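Local coordinates for uncharacterized protein (Nostoc punctiforme, PDB 2R3S) that probably transfers a methyl group from S-adenosylmethionine to a hydroxyl group of a small-molecule substrate still unidentified, at residues V94-F100 / A143-M147; A116-T122 / L292-P296; V138-K142 / A174-L178; V236-L242 / L253-I257; V267-I273 / Q327-A333. All blocks are in the same frame, centred on the assembly; numbering follows the deposited sequence. Where two conformers were deposited one is given.

How the interactions relate
Interactions 4 and 5 belong to the central sheet of the methyltransferase domain, where strands 233-239 and 265-271 are neighbours; their centres are 11 Å apart, and Asn240 OD1 meets Gln328 NE2 at 2.8 Å. Interaction 3 sits at the end of strand 168-172, its centre about 16 Å from that of interaction 4, and a bound 1,2-ethanediol lies near both, in what is probably the cofactor pocket. Interaction 1 touches interaction 3, with Phe100 CZ 3.6 Å from Phe140 CD2, and carries the packing outward to the second subunit. Interaction 2 also reaches that subunit, but its centre is about 25 Å from that of interaction 1.

Interaction 1. Residues V94-F100 / A143-M147; sequences VGDAIEF and AMSPM
Ala97 and Ala143 bring the two backbones closest, their CA atoms 4.9 Å apart where the 3-10 turn leading into helix 98-101 passes the end of helix 136-143. The chains diverge toward Val94 and Pro146, whose CA atoms are 6.7 Å apart. Small residues suit the close point: the methyl of Ala143 fits against the turn, with its CB 3.6 Å from Asp96 O. Met144 packs there between Ala97 and Phe100, and Met147 fills the wider end beside Val94; both selenomethionines bend at chi2 and chi3, folding their selenium atoms and end methyls back onto the turn. Met144 SE lies 3.8 Å from Ala97 CB and approaches the Phe100 ring obliquely, 5.1 Å from its centroid, in a Met-aromatic contact. Met147 crosses Val94 with its SE 3.7 Å from Val94 CG1, while Met147 CE touches the same Ala97 methyl, 3.9 Å from Ala97 CB, beside Met144 SE. Selenium stands in for the sulfur of methionine, whose long, unbranched, flexible chain can follow a surface of turns. Phe10 and Phe11 of the second subunit pack on Val94, Ala97 and Met147. This is apolar helix-end packing at the dimer interface, consistent with the intertwined dimers of small-molecule O-methyltransferases.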
# COMPACT_ATOMS: atom_id res chain seq x y z
N VAL A 94 -4.91 11.34 -15.62
CA VAL A 94 -5.25 11.65 -14.25
C VAL A 94 -4.07 11.52 -13.29
O VAL A 94 -4.21 11.68 -12.10
CB VAL A 94 -6.40 10.75 -13.76
CG1 VAL A 94 -7.72 11.15 -14.45
CG2 VAL A 94 -6.05 9.30 -13.98
N GLY A 95 -2.89 11.30 -13.81
CA GLY A 95 -1.75 10.98 -12.99
C GLY A 95 -1.40 11.99 -11.91
O GLY A 95 -0.85 11.60 -10.91
N ASP A 96 -1.71 13.27 -12.11
CA ASP A 96 -1.35 14.27 -11.11
C ASP A 96 -2.30 14.31 -9.93
O ASP A 96 -2.10 15.10 -9.01
CB ASP A 96 -1.14 15.63 -11.75
CG ASP A 96 0.07 15.65 -12.72
OD1 ASP A 96 0.94 14.73 -12.72
OD2 ASP A 96 0.15 16.60 -13.51
N ALA A 97 -3.31 13.42 -9.92
CA ALA A 97 -4.14 13.25 -8.72
C ALA A 97 -3.28 12.92 -7.50
O ALA A 97 -3.69 13.22 -6.36
CB ALA A 97 -5.24 12.15 -8.93
N ILE A 98 -2.10 12.32 -7.71
CA ILE A 98 -1.21 11.99 -6.59
C ILE A 98 -0.78 13.24 -5.79
O ILE A 98 -0.36 13.12 -4.64
CB ILE A 98 0.08 11.19 -7.01
CG1 ILE A 98 1.01 12.04 -7.91
CG2 ILE A 98 -0.27 9.85 -7.67
CD1 ILE A 98 2.49 11.43 -8.04
N GLU A 99 -0.89 14.42 -6.38
CA GLU A 99 -0.56 15.64 -5.64
C GLU A 99 -1.44 15.88 -4.42
O GLU A 99 -1.00 16.48 -3.43
CB GLU A 99 -0.59 16.85 -6.57
CG GLU A 99 0.65 16.89 -7.50
CD GLU A 99 0.56 18.01 -8.56
OE1 GLU A 99 -0.32 18.91 -8.43
OE2 GLU A 99 1.37 17.96 -9.53
N PHE A 100 -2.68 15.40 -4.49
CA PHE A 100 -3.56 15.30 -3.35
C PHE A 100 -3.44 13.93 -2.67
O PHE A 100 -3.16 13.87 -1.47
CB PHE A 100 -5.02 15.58 -3.75
CG PHE A 100 -6.00 15.30 -2.64
CD1 PHE A 100 -6.17 16.22 -1.61
CD2 PHE A 100 -6.70 14.13 -2.60
CE1 PHE A 100 -7.03 15.95 -0.57
CE2 PHE A 100 -7.55 13.85 -1.55
CZ PHE A 100 -7.71 14.76 -0.53
N ALA A 143 -5.88 19.30 -8.12
CA ALA A 143 -5.40 17.98 -8.56
C ALA A 143 -6.53 17.01 -8.92
O ALA A 143 -6.33 16.10 -9.71
CB ALA A 143 -4.49 17.36 -7.49
N MSE A 144 -7.69 17.18 -8.30
CA MSE A 144 -8.75 16.17 -8.38
C MSE A 144 -9.88 16.57 -9.34
O MSE A 144 -10.77 15.77 -9.59
CB MSE A 144 -9.31 15.89 -6.99
CG MSE A 144 -8.30 15.41 -6.02
SE MSE A 144 -7.70 13.60 -6.41
CE MSE A 144 -9.33 12.66 -5.85
N SER A 145 -9.83 17.78 -9.89
CA SER A 145 -10.89 18.26 -10.77
C SER A 145 -11.11 17.46 -12.07
O SER A 145 -12.24 17.37 -12.53
CB SER A 145 -10.70 19.74 -11.06
OG SER A 145 -9.57 19.96 -11.87
N PRO A 146 -10.04 16.89 -12.69
CA PRO A 146 -10.23 16.05 -13.88
C PRO A 146 -11.25 14.91 -13.75
O PRO A 146 -12.08 14.73 -14.64
CB PRO A 146 -8.81 15.50 -14.15
CG PRO A 146 -7.91 16.57 -13.59
CD PRO A 146 -8.61 17.04 -12.36
N MSE A 147 -11.22 14.19 -12.64
CA MSE A 147 -12.18 13.13 -12.38
C MSE A 147 -13.56 13.63 -11.98
O MSE A 147 -14.48 12.81 -11.90
CB MSE A 147 -11.68 12.19 -11.29
CG MSE A 147 -10.41 11.47 -11.69
SE MSE A 147 -8.89 12.58 -11.19
CE MSE A 147 -9.14 12.27 -9.24

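Interaction 2. Residues A116-T122 / L292-P296; sequences AVLKGGT and LATTP
Leu292 and Thr122 bury the most surface here, one by apolar packing and the other by polar bonds, with Pro296 third. The side chain of Leu292, with CG anti to the backbone N (chi1 176°), reaches across to the last turn of helix 113-119. Its CG lies 4.0 Å from Ala116 CB, and its two methyls part from there: CD2 meets Val117 CG2 at 3.9 Å, while CD1 rests 3.5 Å from Ala116 O. That carbonyl already accepts from the N atoms of Gly120 and Gly121, which close the helix. A branched leucine suits this place because it can touch a side chain and the helix end together.

Thr122 points toward the end of helix 282-294 and holds it twice. Its OG1 donates to Ala293 O at 2.7 Å, and its N donates to Thr295 O at 3.0 Å; both donors stand above the plane of the carbonyl they meet. The same OG1 also bonds to Ile124 N. The methyl CG2 packs over the Thr295-Pro296 link, 3.8 Å from Pro296 N. A valine here would probably leave Ala293 O without its hydroxyl donor and Ile124 N without this acceptor. Gly121 passes close to the Pro296 carbonyl, with its CA 3.5 Å from Pro296 O in a CA-H...O contact; a CB would collide with that oxygen.

Ser52 and Arg54 of the second subunit bond to Val117 O and Gly120 O. The whole is a junction of two helix C-termini, the first closing through Gly120 at positive phi, against the dimer partner.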
# COMPACT_ATOMS: atom_id res chain seq x y z
N ALA A 116 -5.45 6.26 15.68
CA ALA A 116 -6.82 6.62 15.28
C ALA A 116 -7.86 5.61 15.72
O ALA A 116 -8.97 5.98 16.12
CB ALA A 116 -6.91 6.84 13.74
N VAL A 117 -7.56 4.33 15.60
CA VAL A 117 -8.51 3.28 16.04
C VAL A 117 -8.69 3.36 17.55
O VAL A 117 -9.81 3.28 18.07
CB VAL A 117 -8.04 1.85 15.62
CG1 VAL A 117 -8.96 0.80 16.22
CG2 VAL A 117 -7.96 1.74 14.09
N LEU A 118 -7.59 3.58 18.26
CA LEU A 118 -7.64 3.69 19.72
C LEU A 118 -8.54 4.82 20.19
O LEU A 118 -9.36 4.64 21.08
CB LEU A 118 -6.23 3.88 20.29
CG LEU A 118 -5.45 2.61 20.56
CD1 LEU A 118 -4.01 2.97 20.98
CD2 LEU A 118 -6.13 1.73 21.66
N LYS A 119 -8.41 5.99 19.55
CA LYS A 119 -9.08 7.19 20.02
C LYS A 119 -10.41 7.48 19.35
O LYS A 119 -11.20 8.28 19.87
CB LYS A 119 -8.12 8.39 19.94
CG LYS A 119 -7.85 8.99 18.56
CD LYS A 119 -6.91 10.22 18.67
CE LYS A 119 -7.67 11.52 19.02
NZ LYS A 119 -6.83 12.76 19.00
N GLY A 120 -10.68 6.84 18.21
CA GLY A 120 -11.98 6.94 17.51
C GLY A 120 -12.05 8.06 16.47
O GLY A 120 -13.12 8.59 16.17
N GLY A 121 -10.91 8.45 15.95
CA GLY A 121 -10.83 9.53 15.00
C GLY A 121 -9.39 9.91 14.80
O GLY A 121 -8.50 9.32 15.42
N THR A 122 -9.16 10.91 13.96
CA THR A 122 -7.81 11.23 13.50
C THR A 122 -6.85 11.52 14.67
O THR A 122 -7.18 12.25 15.58
CB THR A 122 -7.77 12.42 12.49
OG1 THR A 122 -6.45 12.52 11.95
CG2 THR A 122 -8.13 13.75 13.17
N LEU A 292 -11.68 7.96 9.11
CA LEU A 292 -11.08 7.71 10.42
C LEU A 292 -9.69 8.31 10.51
O LEU A 292 -9.31 8.90 11.54
CB LEU A 292 -11.02 6.21 10.73
CG LEU A 292 -10.32 5.75 12.02
CD1 LEU A 292 -11.08 6.13 13.30
CD2 LEU A 292 -10.09 4.26 11.98
N ALA A 293 -8.89 8.11 9.46
CA ALA A 293 -7.50 8.54 9.49
C ALA A 293 -7.34 10.07 9.49
O ALA A 293 -6.39 10.58 10.06
CB ALA A 293 -6.69 7.92 8.34
N THR A 294 -8.27 10.78 8.86
CA THR A 294 -8.03 12.18 8.52
C THR A 294 -8.96 13.21 9.17
O THR A 294 -8.67 14.40 9.09
CB THR A 294 -8.10 12.40 7.00
OG1 THR A 294 -9.43 12.14 6.53
CG2 THR A 294 -7.06 11.57 6.24
N THR A 295 -10.08 12.78 9.73
CA THR A 295 -11.09 13.65 10.32
C THR A 295 -11.41 13.12 11.74
O THR A 295 -11.15 11.94 12.04
CB THR A 295 -12.40 13.71 9.49
OG1 THR A 295 -13.14 12.50 9.65
CG2 THR A 295 -12.15 13.97 8.00
N PRO A 296 -11.89 14.01 12.65
CA PRO A 296 -12.24 13.55 14.01
C PRO A 296 -13.48 12.65 14.13
O PRO A 296 -13.46 11.77 14.96
CB PRO A 296 -12.43 14.87 14.80
CG PRO A 296 -11.73 15.94 13.95
CD PRO A 296 -11.99 15.48 12.53

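Interaction 3. Residues V138-K142 / A174-L178; sequences VQFAK and ASHGL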
# COMPACT_ATOMS: atom_id res chain seq x y z
N VAL A 138 -6.75 23.17 -1.32
CA VAL A 138 -6.24 23.79 -2.54
C VAL A 138 -5.66 22.70 -3.44
O VAL A 138 -5.94 22.69 -4.63
CB VAL A 138 -5.23 24.92 -2.24
CG1 VAL A 138 -4.69 25.59 -3.55
CG2 VAL A 138 -5.88 25.94 -1.33
N GLN A 139 -4.88 21.78 -2.86
CA GLN A 139 -4.36 20.65 -3.63
C GLN A 139 -5.49 19.79 -4.18
O GLN A 139 -5.44 19.40 -5.35
CB GLN A 139 -3.38 19.79 -2.82
CG GLN A 139 -2.00 20.40 -2.67
CD GLN A 139 -1.43 20.86 -4.00
OE1 GLN A 139 -1.21 20.06 -4.90
NE2 GLN A 139 -1.22 22.18 -4.13
N PHE A 140 -6.52 19.51 -3.37
CA PHE A 140 -7.65 18.76 -3.88
C PHE A 140 -8.25 19.48 -5.08
O PHE A 140 -8.45 18.87 -6.13
CB PHE A 140 -8.73 18.54 -2.83
CG PHE A 140 -9.86 17.65 -3.30
CD1 PHE A 140 -10.87 18.15 -4.09
CD2 PHE A 140 -9.87 16.31 -2.98
CE1 PHE A 140 -11.89 17.34 -4.54
CE2 PHE A 140 -10.88 15.48 -3.42
CZ PHE A 140 -11.90 16.00 -4.20
N ALA A 141 -8.55 20.77 -4.92
CA ALA A 141 -9.20 21.54 -5.96
C ALA A 141 -8.41 21.58 -7.28
O ALA A 141 -8.98 21.55 -8.37
CB ALA A 141 -9.51 22.97 -5.47
N LYS A 142 -7.09 21.68 -7.18
CA LYS A 142 -6.24 21.69 -8.37
C LYS A 142 -6.07 20.30 -8.96
O LYS A 142 -6.07 20.14 -10.18
CB LYS A 142 -4.85 22.28 -8.06
CG LYS A 142 -4.83 23.74 -7.60
CD LYS A 142 -3.39 24.27 -7.53
CE LYS A 142 -3.24 25.59 -6.79
NZ LYS A 142 -4.18 26.63 -7.28
N ALA A 174 -17.48 24.24 -2.56
CA ALA A 174 -17.33 24.32 -3.99
C ALA A 174 -16.00 23.74 -4.53
O ALA A 174 -15.96 23.19 -5.63
CB ALA A 174 -17.52 25.78 -4.42
N SER A 175 -14.93 23.82 -3.75
CA SER A 175 -13.66 23.21 -4.15
C SER A 175 -13.23 23.75 -5.52
O SER A 175 -13.15 24.96 -5.69
CB SER A 175 -13.77 21.67 -4.08
OG SER A 175 -12.61 21.02 -4.54
N HIS A 176 -12.93 22.87 -6.47
CA HIS A 176 -12.70 23.23 -7.88
C HIS A 176 -13.84 23.99 -8.57
O HIS A 176 -13.66 24.54 -9.68
CB HIS A 176 -12.42 21.96 -8.69
CG HIS A 176 -13.31 20.83 -8.32
ND1 HIS A 176 -14.60 20.73 -8.77
CD2 HIS A 176 -13.13 19.79 -7.47
CE1 HIS A 176 -15.18 19.67 -8.24
NE2 HIS A 176 -14.31 19.09 -7.43
N GLY A 177 -15.02 23.97 -7.96
CA GLY A 177 -16.20 24.64 -8.49
C GLY A 177 -16.95 23.99 -9.65
O GLY A 177 -17.93 24.54 -10.13
N LEU A 178 -16.53 22.81 -10.08
CA LEU A 178 -17.09 22.24 -11.31
C LEU A 178 -18.58 21.86 -11.21
O LEU A 178 -19.29 21.88 -12.22
CB LEU A 178 -16.27 21.02 -11.80
CG LEU A 178 -14.80 21.24 -12.20
CD1 LEU A 178 -14.23 20.01 -12.89
CD2 LEU A 178 -14.63 22.48 -13.08
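This is a small packing contact between helix 136-143 and the loop that follows strand 168-172, the first strand of the Rossmann-like methyltransferase fold; in this family that loop usually borders the S-adenosylmethionine site. The loop makes a type II' beta turn from Ala174 to Gly177, and Gly177, at positive phi, is the N-cap of helix 178-186. Ser175 N is bonded to Asp196, and a bound 1,2-ethanediol lies near the serine side chain, consistent with a pocket here.

The helix offers one small and one flat residue. Ala141 lets the turn come close, its CA 4.3 Å from that of His176, and its CB lies 3.6 Å from His176 N. The Phe140 ring presents its edge to the loop: CD1 is 3.4 Å from Ser175 OG, near the ring plane, and CE1 is 4.0 Å from His176 CD2. Both are van der Waals approaches; Phe140 and His176 meet edge to edge, their side chains crossing at a slant, without a stack.

A chi1 of 42° sets CG of His176 between the backbone N and the carbonyl carbon, bringing the ring back over its own turn. His176 ND1 accepts from Leu178 N at 3.1 Å, nearly straight at 163° and in the imidazole plane. With alanine here, the N-H of Leu178 would probably lose this acceptor and a gap would open beside Phe140. His176 CB rests 3.5 Å from Ala141 O.

Interaction 4. Residues V236-L242 / L253-I257; sequences VLLPNFL and LLRKI. With EDO (1,2-ethanediol), chain E.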
# COMPACT_ATOMS: atom_id res chain seq x y z
N VAL A 236 -29.21 23.61 -3.88
CA VAL A 236 -28.02 23.59 -3.00
C VAL A 236 -27.23 22.29 -3.21
O VAL A 236 -27.71 21.19 -2.94
CB VAL A 236 -28.39 23.76 -1.52
CG1 VAL A 236 -27.14 23.79 -0.65
CG2 VAL A 236 -29.22 25.06 -1.29
N LEU A 237 -26.01 22.43 -3.72
CA LEU A 237 -25.13 21.29 -3.97
C LEU A 237 -24.21 21.08 -2.77
O LEU A 237 -23.65 22.04 -2.25
CB LEU A 237 -24.28 21.53 -5.21
CG LEU A 237 -25.00 22.11 -6.42
CD1 LEU A 237 -24.04 22.18 -7.60
CD2 LEU A 237 -26.21 21.29 -6.72
N LEU A 238 -24.05 19.83 -2.35
CA LEU A 238 -23.08 19.41 -1.36
C LEU A 238 -22.19 18.26 -1.92
O LEU A 238 -22.38 17.07 -1.60
CB LEU A 238 -23.82 18.93 -0.11
CG LEU A 238 -24.45 19.96 0.81
CD1 LEU A 238 -25.57 19.32 1.70
CD2 LEU A 238 -23.34 20.57 1.64
N PRO A 239 -21.19 18.62 -2.75
CA PRO A 239 -20.29 17.61 -3.30
C PRO A 239 -19.17 17.27 -2.32
O PRO A 239 -18.45 18.14 -1.91
CB PRO A 239 -19.75 18.28 -4.56
CG PRO A 239 -20.17 19.73 -4.50
CD PRO A 239 -20.82 19.97 -3.20
N ASN A 240 -19.05 16.00 -1.96
CA ASN A 240 -17.97 15.49 -1.11
C ASN A 240 -17.67 16.36 0.13
O ASN A 240 -16.49 16.61 0.50
CB ASN A 240 -16.68 15.25 -1.93
CG ASN A 240 -16.76 14.03 -2.83
OD1 ASN A 240 -17.00 12.92 -2.35
ND2 ASN A 240 -16.54 14.22 -4.13
N PHE A 241 -18.75 16.77 0.81
CA PHE A 241 -18.63 17.57 2.04
C PHE A 241 -19.08 16.85 3.28
O PHE A 241 -18.40 16.87 4.28
CB PHE A 241 -19.45 18.87 1.92
CG PHE A 241 -19.04 19.94 2.93
CD1 PHE A 241 -17.71 20.28 3.12
CD2 PHE A 241 -20.00 20.62 3.67
CE1 PHE A 241 -17.33 21.26 4.03
CE2 PHE A 241 -19.62 21.60 4.59
CZ PHE A 241 -18.29 21.91 4.76
N LEU A 242 -20.25 16.23 3.23
CA LEU A 242 -20.89 15.81 4.48
C LEU A 242 -20.14 14.72 5.20
O LEU A 242 -20.17 14.68 6.42
CB LEU A 242 -22.35 15.38 4.24
CG LEU A 242 -23.39 16.48 3.96
CD1 LEU A 242 -24.74 15.78 3.87
CD2 LEU A 242 -23.38 17.60 5.04
N LEU A 253 -25.86 21.73 9.68
CA LEU A 253 -25.68 22.27 8.34
C LEU A 253 -26.96 22.16 7.51
O LEU A 253 -27.32 23.11 6.83
CB LEU A 253 -24.50 21.62 7.60
CG LEU A 253 -24.06 22.29 6.28
CD1 LEU A 253 -23.24 23.61 6.51
CD2 LEU A 253 -23.31 21.29 5.40
N LEU A 254 -27.65 21.02 7.58
CA LEU A 254 -28.84 20.81 6.75
C LEU A 254 -30.01 21.74 7.16
O LEU A 254 -30.85 22.10 6.31
CB LEU A 254 -29.28 19.32 6.74
CG LEU A 254 -28.30 18.28 6.12
CD1 LEU A 254 -28.86 16.87 6.22
CD2 LEU A 254 -27.95 18.57 4.69
N ARG A 255 -30.05 22.14 8.43
CA ARG A 255 -31.07 23.11 8.92
C ARG A 255 -30.81 24.51 8.36
O ARG A 255 -31.72 25.17 7.87
CB ARG A 255 -31.13 23.13 10.45
CG ARG A 255 -31.99 21.99 11.08
CD ARG A 255 -32.08 22.10 12.63
NE ARG A 255 -30.80 21.87 13.30
CZ ARG A 255 -30.40 20.72 13.85
NH1 ARG A 255 -31.19 19.63 13.84
NH2 ARG A 255 -29.20 20.65 14.41
N LYS A 256 -29.55 24.93 8.40
CA LYS A 256 -29.11 26.18 7.79
C LYS A 256 -29.44 26.19 6.29
O LYS A 256 -29.97 27.16 5.74
CB LYS A 256 -27.62 26.34 8.02
CG LYS A 256 -27.00 27.61 7.49
CD LYS A 256 -25.56 27.72 7.94
CE LYS A 256 -24.94 29.06 7.50
NZ LYS A 256 -23.62 29.27 8.10
N ILE A 257 -29.15 25.10 5.63
CA ILE A 257 -29.45 24.99 4.22
C ILE A 257 -30.95 25.14 4.00
O ILE A 257 -31.37 25.77 3.02
CB ILE A 257 -28.93 23.66 3.63
CG1 ILE A 257 -27.39 23.68 3.58
CG2 ILE A 257 -29.53 23.41 2.26
CD1 ILE A 257 -26.73 22.37 3.24
C1 EDO E . -15.65 18.97 -2.49
O1 EDO E . -16.64 19.76 -1.74
C2 EDO E . -14.20 18.97 -1.96
O2 EDO E . -13.88 18.00 -0.96
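Val236 and Leu238 of strand 233-239 pack against Ile257 and Leu253 of helix 247-260, the strand and helix of a beta-alpha-beta crossover that continues into the parallel strand 265-271 of the Rossmann-like sheet. The short segments run nearly antiparallel, at 156°, with their axes 11.2 Å apart. Alternate strand residues face the helix, so Val236 and Leu238 make two successive bumps. Ile257 answers both with separate branches: CG2, anti to the backbone N, sits against the fork of Val236, 3.8 Å from Val236 CG1, while CG1, anti to the carbonyl carbon (chi1 -70°), carries CD1 to meet Leu238 CD1 tip to tip at 3.6 Å. Leu238 spreads its own two methyls, CD1 toward Leu254 CD2 and CD2 toward Leu253 CD2. Beta-branched valine suits the strand, while the longer leucine and isoleucine arms span the gap.

At the strand's end the chain turns through Pro239 and Asn240, whose carbonyls face a bound 1,2-ethanediol. Beyond, Phe241 and Leu242 swing toward the helix again, forming with Leu238 a hollow for one methyl. Leu253 CD2 occupies it, 3.8 Å from Leu238 CD2, 3.7 Å from Leu242 CD2, and 3.8 Å from Phe241 CE2 at the ring's edge.

Interaction 5. Residues V267-I273 / Q327-A333; sequences VIVFDFI and QQQVIVA
Gln329 OE1 accepts the N-H of Ile273 at a short 2.6 Å, nearly straight at 169°, prolonging by a side chain the antiparallel ladder between strands 265-271 and 329-334. The two lie side by side in the seven-stranded Rossmann-like methyltransferase sheet, where the second reverses the direction of the parallel strands. Three hydrogen-bonded pairs, Val267 with Ala333, Val269 with Ile331 and Asp271 with Gln329, give six backbone bonds, among them Gln329 N to Asp271 O at 2.9 Å. The Gln329 chain bends at chi2 (80°) to bring its amide back to the departing backbone, a reach that suits a long polar residue. Asp271 turns its OD1 to Phe272 N and to His243.

Valine, isoleucine and alanine suit the sheet's buried faces. On one, Ile268 CG2 meets Val330 CG1 at 3.6 Å, and Val330 CG2 lies at the edge of the Phe270 ring, 3.8 Å from CD1; helix 149-159 packs over Ile268 and Phe270. On the other, Ile273 CD1 reaches Ile331 CG1 at 3.7 Å, with helix 303-312 beyond.

Gln328 fits between two rings, its CG over the face of Phe272 and its CB off-centre over Phe270, both CH-pi contacts. Its amide, bonded to Asn240, stacks 11° from parallel on the Phe272 ring, with Gln328 NE2 above the ring centre and 3.6 Å from Phe272 CE2.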
# COMPACT_ATOMS: atom_id res chain seq x y z
N VAL A 267 -31.85 19.99 -2.45
CA VAL A 267 -30.45 19.75 -2.12
C VAL A 267 -29.99 18.52 -2.92
O VAL A 267 -30.69 17.51 -2.94
CB VAL A 267 -30.28 19.50 -0.62
CG1 VAL A 267 -28.82 19.26 -0.24
CG2 VAL A 267 -30.88 20.66 0.17
N ILE A 268 -28.84 18.60 -3.59
CA ILE A 268 -28.18 17.43 -4.19
C ILE A 268 -26.89 17.11 -3.43
O ILE A 268 -25.96 17.92 -3.40
CB ILE A 268 -27.83 17.65 -5.64
CG1 ILE A 268 -29.08 17.97 -6.46
CG2 ILE A 268 -27.13 16.40 -6.23
CD1 ILE A 268 -28.86 17.91 -8.00
N VAL A 269 -26.87 15.94 -2.79
CA VAL A 269 -25.66 15.42 -2.14
C VAL A 269 -24.92 14.52 -3.12
O VAL A 269 -25.53 13.68 -3.77
CB VAL A 269 -25.99 14.68 -0.83
CG1 VAL A 269 -24.73 14.08 -0.20
CG2 VAL A 269 -26.67 15.64 0.13
N PHE A 270 -23.62 14.74 -3.28
CA PHE A 270 -22.78 13.90 -4.13
C PHE A 270 -21.67 13.38 -3.23
O PHE A 270 -20.93 14.17 -2.65
CB PHE A 270 -22.25 14.68 -5.33
CG PHE A 270 -21.27 13.91 -6.17
CD1 PHE A 270 -21.70 12.98 -7.10
CD2 PHE A 270 -19.89 14.12 -6.04
CE1 PHE A 270 -20.78 12.26 -7.88
CE2 PHE A 270 -18.99 13.40 -6.82
CZ PHE A 270 -19.44 12.48 -7.73
N ASP A 271 -21.59 12.07 -3.04
CA ASP A 271 -20.75 11.54 -1.97
C ASP A 271 -20.55 10.03 -2.15
O ASP A 271 -21.07 9.45 -3.08
CB ASP A 271 -21.39 11.87 -0.60
CG ASP A 271 -20.35 12.25 0.48
OD1 ASP A 271 -19.40 11.46 0.71
OD2 ASP A 271 -20.52 13.33 1.10
N PHE A 272 -19.74 9.44 -1.27
CA PHE A 272 -19.55 8.00 -1.21
C PHE A 272 -20.62 7.43 -0.30
O PHE A 272 -20.60 7.68 0.91
CB PHE A 272 -18.18 7.65 -0.59
CG PHE A 272 -17.02 7.98 -1.45
CD1 PHE A 272 -16.72 7.20 -2.54
CD2 PHE A 272 -16.23 9.08 -1.19
CE1 PHE A 272 -15.63 7.51 -3.36
CE2 PHE A 272 -15.16 9.39 -2.00
CZ PHE A 272 -14.87 8.60 -3.09
N ILE A 273 -21.57 6.70 -0.88
CA ILE A 273 -22.68 6.17 -0.10
C ILE A 273 -22.64 4.64 -0.18
O ILE A 273 -23.13 4.05 -1.14
CB ILE A 273 -24.06 6.72 -0.57
CG1 ILE A 273 -24.02 8.26 -0.66
CG2 ILE A 273 -25.14 6.31 0.42
CD1 ILE A 273 -25.21 8.88 -1.41
N GLN A 327 -18.61 6.68 -10.18
CA GLN A 327 -18.11 6.00 -8.96
C GLN A 327 -18.90 6.33 -7.69
O GLN A 327 -19.11 5.47 -6.84
CB GLN A 327 -16.63 6.31 -8.72
CG GLN A 327 -16.11 5.91 -7.31
CD GLN A 327 -14.67 6.32 -7.04
OE1 GLN A 327 -14.19 7.31 -7.58
NE2 GLN A 327 -14.00 5.57 -6.20
N GLN A 328 -19.31 7.59 -7.54
CA GLN A 328 -20.00 8.01 -6.32
C GLN A 328 -21.51 8.08 -6.55
O GLN A 328 -21.99 7.86 -7.67
CB GLN A 328 -19.42 9.33 -5.83
CG GLN A 328 -17.89 9.36 -5.83
CD GLN A 328 -17.33 10.55 -5.07
OE1 GLN A 328 -16.44 11.25 -5.55
NE2 GLN A 328 -17.84 10.77 -3.88
N GLN A 329 -22.26 8.37 -5.49
CA GLN A 329 -23.72 8.26 -5.51
C GLN A 329 -24.36 9.62 -5.20
O GLN A 329 -23.69 10.48 -4.60
CB GLN A 329 -24.17 7.22 -4.48
CG GLN A 329 -23.72 5.77 -4.75
CD GLN A 329 -22.25 5.46 -4.34
OE1 GLN A 329 -21.67 6.03 -3.41
NE2 GLN A 329 -21.66 4.51 -5.05
N VAL A 330 -25.62 9.82 -5.62
CA VAL A 330 -26.36 11.08 -5.37
C VAL A 330 -27.62 10.88 -4.49
O VAL A 330 -28.33 9.90 -4.63
CB VAL A 330 -26.71 11.82 -6.69
CG1 VAL A 330 -27.77 12.86 -6.47
CG2 VAL A 330 -25.46 12.48 -7.32
N ILE A 331 -27.86 11.79 -3.53
CA ILE A 331 -29.14 11.91 -2.83
C ILE A 331 -29.78 13.26 -3.18
O ILE A 331 -29.15 14.30 -2.99
CB ILE A 331 -28.96 11.85 -1.30
CG1 ILE A 331 -28.48 10.47 -0.88
CG2 ILE A 331 -30.25 12.17 -0.56
CD1 ILE A 331 -28.01 10.42 0.53
N VAL A 332 -31.01 13.26 -3.70
CA VAL A 332 -31.80 14.49 -3.84
C VAL A 332 -32.77 14.60 -2.67
O VAL A 332 -33.53 13.66 -2.40
CB VAL A 332 -32.57 14.53 -5.14
CG1 VAL A 332 -33.38 15.82 -5.24
CG2 VAL A 332 -31.59 14.38 -6.33
N ALA A 333 -32.69 15.71 -1.94
CA ALA A 333 -33.62 16.04 -0.86
C ALA A 333 -34.53 17.18 -1.32
O ALA A 333 -34.11 18.03 -2.10
CB ALA A 333 -32.89 16.44 0.39